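Local coordinates for protein putative branched-chain amino acid ABC transporter (Chromobacterium violaceum, PDB 4PYR) that binds glutathione and belongs to the LppC family of periplasmic-binding-protein-like lipoproteins, whose members may act as enzyme regulators, at residues K1-A10 against S35-T44; D175-A186 against V197-V207. All coordinates share one frame; numbering follows the deposited sequence.

Contact 1: residues K1-A10 against S35-T44; sequences KVRIGVILPA and SAELYSVDAT
R3 and E37 lie side by side on one face of a parallel strand pair and point the same way, their guanidinium and carboxylate planes turned 40° apart. The touch is made by the aliphatic part of the arginine: R3 CD rests 3.9 Å from E37 OE1. The charges merely neighbour each other, since E37 OE2 stands well out of the guanidinium plane, and the salt bridge of R3 goes to D58. Bends at chi2 and chi3 turn the arginine chain so that Y39 CD2 comes to the guanidinium edge. Further along this face, G5, with no side chain, brings its CA obliquely up to the Y39 ring, and I7 and V41 run alongside each other with I7 CG1 3.8 Å from V41 CG1. The other branch, I7 CG2, anti to the backbone N, reaches A43 CB at 3.7 Å.

On the reverse face I4 CD1 meets A36 CB at 3.7 Å, and the V6 and L38 side chains run at a slant to one another, V6 CG2 4.1 Å from L38 CD2. Beneath the side chains the backbone ladder is regular: E37 N to V2 O, I4 N to E37 O, Y39 N to I4 O and V6 N to Y39 O each measure 2.8 Å. It slackens at L8 N, whose bond to V41 O is weak, but A43 N still reaches L8 O, and a water donates to both I7 O and A43 O.

These strands are the first and last elements of a right-handed beta-alpha-beta unit, crossing at -28°. Helix 16-33 covers the L8, L38 and S40 side, where R23 bonds to V6 O and V41 O; helix 48-57 packs on I7, Y39 and V41. Strand 62-64 continues the sheet beyond 2-8, leaving 36-42 outermost within the chain.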
loop_
_atom_site.group_PDB
_atom_site.type_symbol
_atom_site.label_atom_id
_atom_site.label_comp_id
_atom_site.label_asym_id
_atom_site.label_seq_id
_atom_site.Cartn_x
_atom_site.Cartn_y
_atom_site.Cartn_z
ATOM N N LYS A 1 26.926 -14.288 -3.470
ATOM C CA LYS A 1 25.430 -14.091 -3.508
ATOM C C LYS A 1 24.837 -13.004 -2.590
ATOM O O LYS A 1 25.578 -12.277 -1.907
ATOM C CB LYS A 1 24.677 -15.445 -3.415
ATOM C CG LYS A 1 24.488 -16.127 -2.062
ATOM C CD LYS A 1 23.618 -17.365 -2.295
ATOM C CE LYS A 1 23.376 -18.216 -1.056
ATOM N NZ LYS A 1 21.977 -18.113 -0.534
ATOM N N VAL A 2 23.532 -12.887 -2.624
ATOM C CA VAL A 2 22.731 -11.808 -2.009
ATOM C C VAL A 2 22.560 -12.026 -0.509
ATOM O O VAL A 2 22.098 -13.107 -0.047
ATOM C CB VAL A 2 21.354 -11.648 -2.685
ATOM C CG1 VAL A 2 20.591 -10.458 -2.096
ATOM C CG2 VAL A 2 21.524 -11.503 -4.200
ATOM N N ARG A 3 22.998 -11.009 0.227
ATOM C CA ARG A 3 22.850 -10.944 1.670
ATOM C C ARG A 3 22.001 -9.722 2.019
ATOM O O ARG A 3 22.361 -8.608 1.801
ATOM C CB ARG A 3 24.210 -10.934 2.368
ATOM C CG ARG A 3 25.041 -12.171 2.058
ATOM C CD ARG A 3 25.583 -12.944 3.268
ATOM N NE ARG A 3 25.757 -12.147 4.486
ATOM C CZ ARG A 3 26.877 -11.574 4.890
ATOM N NH1 ARG A 3 26.853 -10.879 6.019
ATOM N NH2 ARG A 3 28.015 -11.683 4.197
ATOM N N ILE A 4 20.817 -9.961 2.533
ATOM C CA ILE A 4 19.873 -8.870 2.788
ATOM C C ILE A 4 19.879 -8.524 4.257
ATOM O O ILE A 4 19.638 -9.373 5.093
ATOM C CB ILE A 4 18.428 -9.308 2.440
ATOM C CG1 ILE A 4 18.334 -9.777 0.975
ATOM C CG2 ILE A 4 17.408 -8.176 2.680
ATOM C CD1 ILE A 4 16.967 -10.354 0.624
ATOM N N GLY A 5 20.128 -7.266 4.590
ATOM C CA GLY A 5 20.011 -6.859 5.976
ATOM C C GLY A 5 18.589 -6.441 6.179
ATOM O O GLY A 5 18.067 -5.637 5.428
ATOM N N VAL A 6 17.933 -7.059 7.162
ATOM C CA VAL A 6 16.522 -6.775 7.471
ATOM C C VAL A 6 16.530 -5.965 8.768
ATOM O O VAL A 6 16.747 -6.511 9.829
ATOM C CB VAL A 6 15.715 -8.063 7.609
ATOM C CG1 VAL A 6 14.232 -7.681 7.757
ATOM C CG2 VAL A 6 15.909 -8.982 6.419
ATOM N N ILE A 7 16.385 -4.649 8.641
ATOM C CA ILE A 7 16.616 -3.705 9.716
ATOM C C ILE A 7 15.296 -3.020 10.026
ATOM O O ILE A 7 14.881 -2.060 9.375
ATOM C CB ILE A 7 17.686 -2.666 9.264
ATOM C CG1 ILE A 7 18.935 -3.449 8.866
ATOM C CG2 ILE A 7 18.001 -1.735 10.399
ATOM C CD1 ILE A 7 20.128 -2.630 8.453
ATOM N N LEU A 8 14.634 -3.543 11.059
ATOM C CA LEU A 8 13.276 -3.137 11.413
ATOM C C LEU A 8 13.206 -2.940 12.920
ATOM O O LEU A 8 14.038 -3.428 13.656
ATOM C CB LEU A 8 12.273 -4.165 10.955
ATOM C CG LEU A 8 12.197 -4.383 9.439
ATOM C CD1 LEU A 8 11.304 -5.555 9.062
ATOM C CD2 LEU A 8 11.756 -3.119 8.698
ATOM N N PRO A 9 12.199 -2.175 13.388
ATOM C CA PRO A 9 12.043 -1.937 14.825
ATOM C C PRO A 9 11.853 -3.205 15.650
ATOM O O PRO A 9 11.255 -4.155 15.148
ATOM C CB PRO A 9 10.786 -1.048 14.895
ATOM C CG PRO A 9 10.679 -0.410 13.553
ATOM C CD PRO A 9 11.225 -1.407 12.589
ATOM N N ALA A 10 12.381 -3.193 16.874
ATOM C CA ALA A 10 12.163 -4.263 17.837
ATOM C C ALA A 10 10.694 -4.344 18.283
ATOM O O ALA A 10 9.907 -3.420 18.134
ATOM C CB ALA A 10 13.051 -4.059 19.053
ATOM N N SER A 35 16.996 -17.353 -2.711
ATOM C CA SER A 35 17.829 -16.545 -3.566
ATOM C C SER A 35 18.719 -15.575 -2.748
ATOM O O SER A 35 19.502 -14.823 -3.328
ATOM C CB SER A 35 16.902 -15.822 -4.560
ATOM O OG SER A 35 15.786 -15.263 -3.865
ATOM N N ALA A 36 18.650 -15.641 -1.411
ATOM C CA ALA A 36 19.393 -14.733 -0.540
ATOM C C ALA A 36 19.502 -15.265 0.885
ATOM O O ALA A 36 18.673 -16.081 1.345
ATOM C CB ALA A 36 18.736 -13.351 -0.496
ATOM N N GLU A 37 20.504 -14.749 1.584
ATOM C CA GLU A 37 20.684 -14.959 3.009
ATOM C C GLU A 37 20.178 -13.750 3.747
ATOM O O GLU A 37 20.369 -12.641 3.301
ATOM C CB GLU A 37 22.155 -15.159 3.321
ATOM C CG GLU A 37 22.437 -15.521 4.775
ATOM C CD GLU A 37 23.848 -16.059 4.994
ATOM O OE1 GLU A 37 24.471 -16.588 4.036
ATOM O OE2 GLU A 37 24.342 -15.960 6.149
ATOM N N LEU A 38 19.493 -13.949 4.867
ATOM C CA LEU A 38 19.043 -12.845 5.686
ATOM C C LEU A 38 20.018 -12.565 6.845
ATOM O O LEU A 38 20.529 -13.482 7.487
ATOM C CB LEU A 38 17.660 -13.168 6.265
ATOM C CG LEU A 38 16.548 -13.506 5.274
ATOM C CD1 LEU A 38 15.210 -13.766 6.024
ATOM C CD2 LEU A 38 16.331 -12.435 4.255
ATOM N N TYR A 39 20.214 -11.285 7.113
ATOM C CA TYR A 39 20.927 -10.802 8.301
ATOM C C TYR A 39 19.927 -9.914 9.015
ATOM O O TYR A 39 19.498 -8.894 8.508
ATOM C CB TYR A 39 22.167 -10.015 7.830
ATOM C CG TYR A 39 22.919 -9.243 8.881
ATOM C CD1 TYR A 39 22.400 -8.064 9.434
ATOM C CD2 TYR A 39 24.175 -9.660 9.304
ATOM C CE1 TYR A 39 23.114 -7.338 10.387
ATOM C CE2 TYR A 39 24.889 -8.933 10.256
ATOM C CZ TYR A 39 24.353 -7.781 10.791
ATOM O OH TYR A 39 25.063 -7.052 11.734
ATOM N N SER A 40 19.468 -10.350 10.179
ATOM C CA SER A 40 18.357 -9.661 10.825
ATOM C C SER A 40 18.864 -8.946 12.035
ATOM O O SER A 40 19.542 -9.522 12.870
ATOM C CB SER A 40 17.312 -10.696 11.248
ATOM O OG SER A 40 16.800 -11.338 10.084
ATOM N N VAL A 41 18.548 -7.659 12.118
ATOM C CA VAL A 41 18.862 -6.909 13.309
ATOM C C VAL A 41 17.720 -5.932 13.605
ATOM O O VAL A 41 17.030 -5.428 12.702
ATOM C CB VAL A 41 20.201 -6.186 13.151
ATOM C CG1 VAL A 41 20.057 -5.108 12.117
ATOM C CG2 VAL A 41 20.695 -5.623 14.479
ATOM N N ASP A 42 17.486 -5.734 14.890
ATOM C CA ASP A 42 16.552 -4.694 15.323
ATOM C C ASP A 42 17.223 -3.336 15.360
ATOM O O ASP A 42 18.281 -3.226 15.929
ATOM C CB ASP A 42 16.047 -4.973 16.729
ATOM C CG ASP A 42 15.122 -6.159 16.786
ATOM O OD1 ASP A 42 14.670 -6.614 15.727
ATOM O OD2 ASP A 42 14.828 -6.602 17.905
ATOM N N ALA A 43 16.593 -2.318 14.774
ATOM C CA ALA A 43 17.073 -0.959 14.887
ATOM C C ALA A 43 15.947 -0.013 14.516
ATOM O O ALA A 43 15.113 -0.301 13.617
ATOM C CB ALA A 43 18.243 -0.735 13.917
ATOM N N THR A 44 15.965 1.145 15.150
ATOM C CA THR A 44 15.116 2.249 14.752
ATOM C C THR A 44 15.719 3.506 15.377
ATOM O O THR A 44 16.459 3.423 16.352
ATOM C CB THR A 44 13.655 2.051 15.221
ATOM O OG1 THR A 44 12.808 3.046 14.638
ATOM C CG2 THR A 44 13.558 2.153 16.675
HETATM O O HOH W 1 14.275 0.151 11.047
#

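Contact 2: residues D175-A186 against V197-V207; sequences DAVALALDVAQA and VPVYGTSQLNV
The Y200 ring takes V177 O at its edge, in the ring plane, with Y200 CD1 3.8 Å from that oxygen. A176 CB approaches the same ring obliquely, 4.0 Å from Y200 CE1, and the phenol hydroxyl is bonded to D120 and R122. The second flat group, the Q204 amide, sits beside the L181 backbone: an extended chain with CG anti to the backbone N (chi1 179°) carries OE1 to within 3.1 Å of L181 N. This hydrogen bond is bent, 137° at the hydrogen, and its donor stands above the amide plane. A water donates a second bond to Q204 OE1 and another to L179 O while accepting from T202 N, bridging the two segments where the strands separate. Q204 NE2 is held by S135, which helps to fix the amide's rotation.

Among the aliphatic side chains, L179 CD1 reaches V199 CG1 at 3.6 Å, the two residues crossing obliquely. L205 meets L179 at about a right angle, L205 CD1 lying 4.2 Å from L179 CD1, and L205 CD2 packs on A186 CB at 3.7 Å, joining the 3-10 segment 203-205 to the start of the helix. There D182 occupies the N-cap position, its OD2 accepting from Q185 N. Three backbone bonds, V177 N to P198 O, Y200 N to V177 O and L179 N to Y200 O, all 2.8 Å, establish the parallel register.

Strand 176-180, helix 183-192 and strand 199-201 form a beta-alpha-beta unit whose two strands are neighbours in a mixed sheet, flanked by strands 125-129 and 218-220. L189 of the intervening helix lies against L179 and L181, whereas M117 of helix 106-119 packs on A176, A178 and Y200, and L138 of helix 133-150 touches A180 and Q204.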
loop_
_atom_site.group_PDB
_atom_site.type_symbol
_atom_site.label_atom_id
_atom_site.label_comp_id
_atom_site.label_asym_id
_atom_site.label_seq_id
_atom_site.Cartn_x
_atom_site.Cartn_y
_atom_site.Cartn_z
ATOM N N ASP A 175 -23.684 8.455 -12.284
ATOM C CA ASP A 175 -23.614 7.128 -12.916
ATOM C C ASP A 175 -22.692 6.152 -12.164
ATOM O O ASP A 175 -22.535 4.985 -12.577
ATOM C CB ASP A 175 -23.302 7.207 -14.421
ATOM C CG ASP A 175 -21.899 7.661 -14.716
ATOM O OD1 ASP A 175 -21.229 8.183 -13.814
ATOM O OD2 ASP A 175 -21.457 7.477 -15.883
ATOM N N ALA A 176 -22.116 6.620 -11.052
ATOM C CA ALA A 176 -21.402 5.768 -10.110
ATOM C C ALA A 176 -21.109 6.558 -8.853
ATOM O O ALA A 176 -21.128 7.797 -8.866
ATOM C CB ALA A 176 -20.098 5.273 -10.724
ATOM N N VAL A 177 -20.787 5.842 -7.784
ATOM C CA VAL A 177 -20.373 6.454 -6.534
ATOM C C VAL A 177 -18.981 5.971 -6.157
ATOM O O VAL A 177 -18.727 4.780 -6.169
ATOM C CB VAL A 177 -21.372 6.163 -5.410
ATOM C CG1 VAL A 177 -20.901 6.751 -4.089
ATOM C CG2 VAL A 177 -22.693 6.716 -5.826
ATOM N N ALA A 178 -18.100 6.895 -5.806
ATOM C CA ALA A 178 -16.780 6.574 -5.293
ATOM C C ALA A 178 -16.748 6.873 -3.822
ATOM O O ALA A 178 -17.109 7.970 -3.441
ATOM C CB ALA A 178 -15.739 7.428 -6.006
ATOM N N LEU A 179 -16.386 5.901 -2.994
ATOM C CA LEU A 179 -16.343 6.068 -1.575
ATOM C C LEU A 179 -14.943 6.311 -1.061
ATOM O O LEU A 179 -14.048 5.499 -1.281
ATOM C CB LEU A 179 -16.895 4.824 -0.861
ATOM C CG LEU A 179 -18.327 4.435 -1.247
ATOM C CD1 LEU A 179 -18.856 3.247 -0.433
ATOM C CD2 LEU A 179 -19.279 5.615 -1.039
ATOM N N ALA A 180 -14.762 7.410 -0.341
ATOM C CA ALA A 180 -13.617 7.593 0.527
ATOM C C ALA A 180 -14.197 7.795 1.900
ATOM O O ALA A 180 -14.408 8.920 2.336
ATOM C CB ALA A 180 -12.849 8.833 0.107
ATOM N N LEU A 181 -14.545 6.677 2.549
ATOM C CA LEU A 181 -15.426 6.677 3.692
ATOM C C LEU A 181 -15.064 5.470 4.529
ATOM O O LEU A 181 -14.719 4.394 3.991
ATOM C CB LEU A 181 -16.864 6.577 3.134
ATOM C CG LEU A 181 -18.044 6.799 4.067
ATOM C CD1 LEU A 181 -17.898 8.112 4.805
ATOM C CD2 LEU A 181 -19.340 6.670 3.287
ATOM N N ASP A 182 -15.144 5.630 5.855
ATOM C CA ASP A 182 -14.857 4.545 6.764
ATOM C C ASP A 182 -15.868 3.399 6.546
ATOM O O ASP A 182 -17.009 3.619 6.109
ATOM C CB ASP A 182 -14.947 5.044 8.202
ATOM C CG ASP A 182 -16.297 5.694 8.502
ATOM O OD1 ASP A 182 -16.530 6.864 8.069
ATOM O OD2 ASP A 182 -17.163 5.019 9.073
ATOM N N VAL A 183 -15.446 2.182 6.850
ATOM C CA VAL A 183 -16.195 0.998 6.472
ATOM C C VAL A 183 -17.585 0.966 7.123
ATOM O O VAL A 183 -18.540 0.570 6.460
ATOM C CB VAL A 183 -15.349 -0.278 6.730
ATOM C CG1 VAL A 183 -15.132 -0.533 8.209
ATOM C CG2 VAL A 183 -15.939 -1.489 6.030
ATOM N N ALA A 184 -17.707 1.414 8.370
ATOM C CA ALA A 184 -19.035 1.462 9.026
ATOM C C ALA A 184 -20.022 2.390 8.295
ATOM O O ALA A 184 -21.145 1.977 7.971
ATOM C CB ALA A 184 -18.936 1.871 10.494
ATOM N N GLN A 185 -19.578 3.616 7.997
ATOM C CA GLN A 185 -20.410 4.542 7.269
ATOM C C GLN A 185 -20.644 4.099 5.835
ATOM O O GLN A 185 -21.708 4.339 5.282
ATOM C CB GLN A 185 -19.850 5.964 7.353
ATOM C CG GLN A 185 -20.021 6.540 8.774
ATOM C CD GLN A 185 -19.722 8.028 8.891
ATOM O OE1 GLN A 185 -18.689 8.521 8.395
ATOM N NE2 GLN A 185 -20.619 8.759 9.580
ATOM N N ALA A 186 -19.635 3.476 5.208
ATOM C CA ALA A 186 -19.804 2.993 3.852
ATOM C C ALA A 186 -20.881 1.964 3.751
ATOM O O ALA A 186 -21.658 1.964 2.788
ATOM C CB ALA A 186 -18.502 2.415 3.350
ATOM N N VAL A 197 -26.876 1.222 -8.476
ATOM C CA VAL A 197 -25.845 2.172 -8.841
ATOM C C VAL A 197 -24.482 1.555 -8.558
ATOM O O VAL A 197 -24.255 0.988 -7.505
ATOM C CB VAL A 197 -25.969 3.571 -8.177
ATOM C CG1 VAL A 197 -25.824 3.477 -6.678
ATOM C CG2 VAL A 197 -24.938 4.537 -8.756
ATOM N N PRO A 198 -23.549 1.649 -9.533
ATOM C CA PRO A 198 -22.204 1.148 -9.270
ATOM C C PRO A 198 -21.505 1.920 -8.156
ATOM O O PRO A 198 -21.502 3.158 -8.169
ATOM C CB PRO A 198 -21.493 1.387 -10.594
ATOM C CG PRO A 198 -22.545 1.453 -11.623
ATOM C CD PRO A 198 -23.750 2.013 -10.944
ATOM N N VAL A 199 -20.919 1.203 -7.202
ATOM C CA VAL A 199 -20.249 1.780 -6.064
ATOM C C VAL A 199 -18.829 1.204 -6.034
ATOM O O VAL A 199 -18.632 0.003 -6.206
ATOM C CB VAL A 199 -20.992 1.492 -4.740
ATOM C CG1 VAL A 199 -20.230 2.068 -3.550
ATOM C CG2 VAL A 199 -22.414 2.061 -4.825
ATOM N N TYR A 200 -17.856 2.093 -5.851
ATOM C CA TYR A 200 -16.458 1.762 -5.844
ATOM C C TYR A 200 -15.767 2.243 -4.592
ATOM O O TYR A 200 -16.135 3.277 -4.022
ATOM C CB TYR A 200 -15.791 2.508 -6.994
ATOM C CG TYR A 200 -16.183 2.074 -8.369
ATOM C CD1 TYR A 200 -17.387 2.486 -8.954
ATOM C CD2 TYR A 200 -15.334 1.261 -9.118
ATOM C CE1 TYR A 200 -17.733 2.102 -10.225
ATOM C CE2 TYR A 200 -15.635 0.902 -10.416
ATOM C CZ TYR A 200 -16.829 1.292 -10.985
ATOM O OH TYR A 200 -17.151 0.929 -12.297
ATOM N N GLY A 201 -14.752 1.533 -4.161
ATOM C CA GLY A 201 -13.897 1.971 -3.067
ATOM C C GLY A 201 -12.460 1.460 -3.258
ATOM O O GLY A 201 -12.162 0.701 -4.167
ATOM N N THR A 202 -11.604 1.868 -2.337
ATOM C CA THR A 202 -10.266 1.368 -2.218
ATOM C C THR A 202 -10.230 0.224 -1.210
ATOM O O THR A 202 -11.272 -0.209 -0.711
ATOM C CB THR A 202 -9.269 2.465 -1.794
ATOM O OG1 THR A 202 -9.588 2.915 -0.464
ATOM C CG2 THR A 202 -9.369 3.615 -2.695
ATOM N N SER A 203 -9.030 -0.237 -0.857
ATOM C CA SER A 203 -8.881 -1.338 0.059
ATOM C C SER A 203 -9.324 -0.945 1.466
ATOM O O SER A 203 -9.387 -1.797 2.301
ATOM C CB SER A 203 -7.429 -1.841 0.079
ATOM O OG SER A 203 -6.538 -0.923 0.678
ATOM N N GLN A 204 -9.539 0.360 1.699
ATOM C CA GLN A 204 -10.180 0.876 2.907
ATOM C C GLN A 204 -11.418 0.040 3.265
ATOM O O GLN A 204 -11.676 -0.210 4.452
ATOM C CB GLN A 204 -10.548 2.367 2.693
ATOM C CG GLN A 204 -11.262 3.064 3.852
ATOM C CD GLN A 204 -11.720 4.451 3.451
ATOM O OE1 GLN A 204 -12.191 4.672 2.314
ATOM N NE2 GLN A 204 -11.605 5.396 4.378
ATOM N N LEU A 205 -12.159 -0.404 2.250
ATOM C CA LEU A 205 -13.422 -1.150 2.489
ATOM C C LEU A 205 -13.279 -2.618 2.748
ATOM O O LEU A 205 -14.227 -3.263 3.221
ATOM C CB LEU A 205 -14.361 -0.946 1.304
ATOM C CG LEU A 205 -14.654 0.526 1.029
ATOM C CD1 LEU A 205 -15.625 0.606 -0.113
ATOM C CD2 LEU A 205 -15.196 1.248 2.255
ATOM N N ASN A 206 -12.110 -3.173 2.430
ATOM C CA ASN A 206 -11.866 -4.595 2.572
ATOM C C ASN A 206 -11.140 -4.833 3.883
ATOM O O ASN A 206 -9.918 -4.798 4.008
ATOM C CB ASN A 206 -11.070 -5.116 1.351
ATOM C CG ASN A 206 -10.916 -6.628 1.355
ATOM O OD1 ASN A 206 -11.666 -7.341 2.042
ATOM N ND2 ASN A 206 -9.954 -7.146 0.574
ATOM N N VAL A 207 -11.936 -5.043 4.914
ATOM C CA VAL A 207 -11.405 -5.132 6.251
ATOM C C VAL A 207 -11.305 -6.563 6.735
ATOM O O VAL A 207 -10.512 -6.855 7.654
ATOM C CB VAL A 207 -12.238 -4.273 7.235
ATOM C CG1 VAL A 207 -13.605 -4.892 7.476
ATOM C CG2 VAL A 207 -11.478 -4.131 8.549
HETATM O O HOH W 2 -12.132 3.807 -0.301
#

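From the N terminus, strand 2-8 leads through helix 16-33 into strand 36-42, and contact 1 closes this first beta-alpha-beta unit at an edge of the five-stranded parallel sheet. The chain then completes that sheet and enters the mixed one before contact 2 closes a shorter beta-alpha-beta loop through helix 183-192. The contacts are in series, neither nesting nor crossing. The centres of contact 1 and contact 2 lie about 37 Å apart, on opposite sides of the chain's centre, and the nearest atoms of contact 1 and contact 2 are about 20 Å apart. Each joins neighbouring strands of its own sheet, consistent with the two-lobed periplasmic-binding-protein fold, and glutathione is bound by other residues, including S88, L104 and R137.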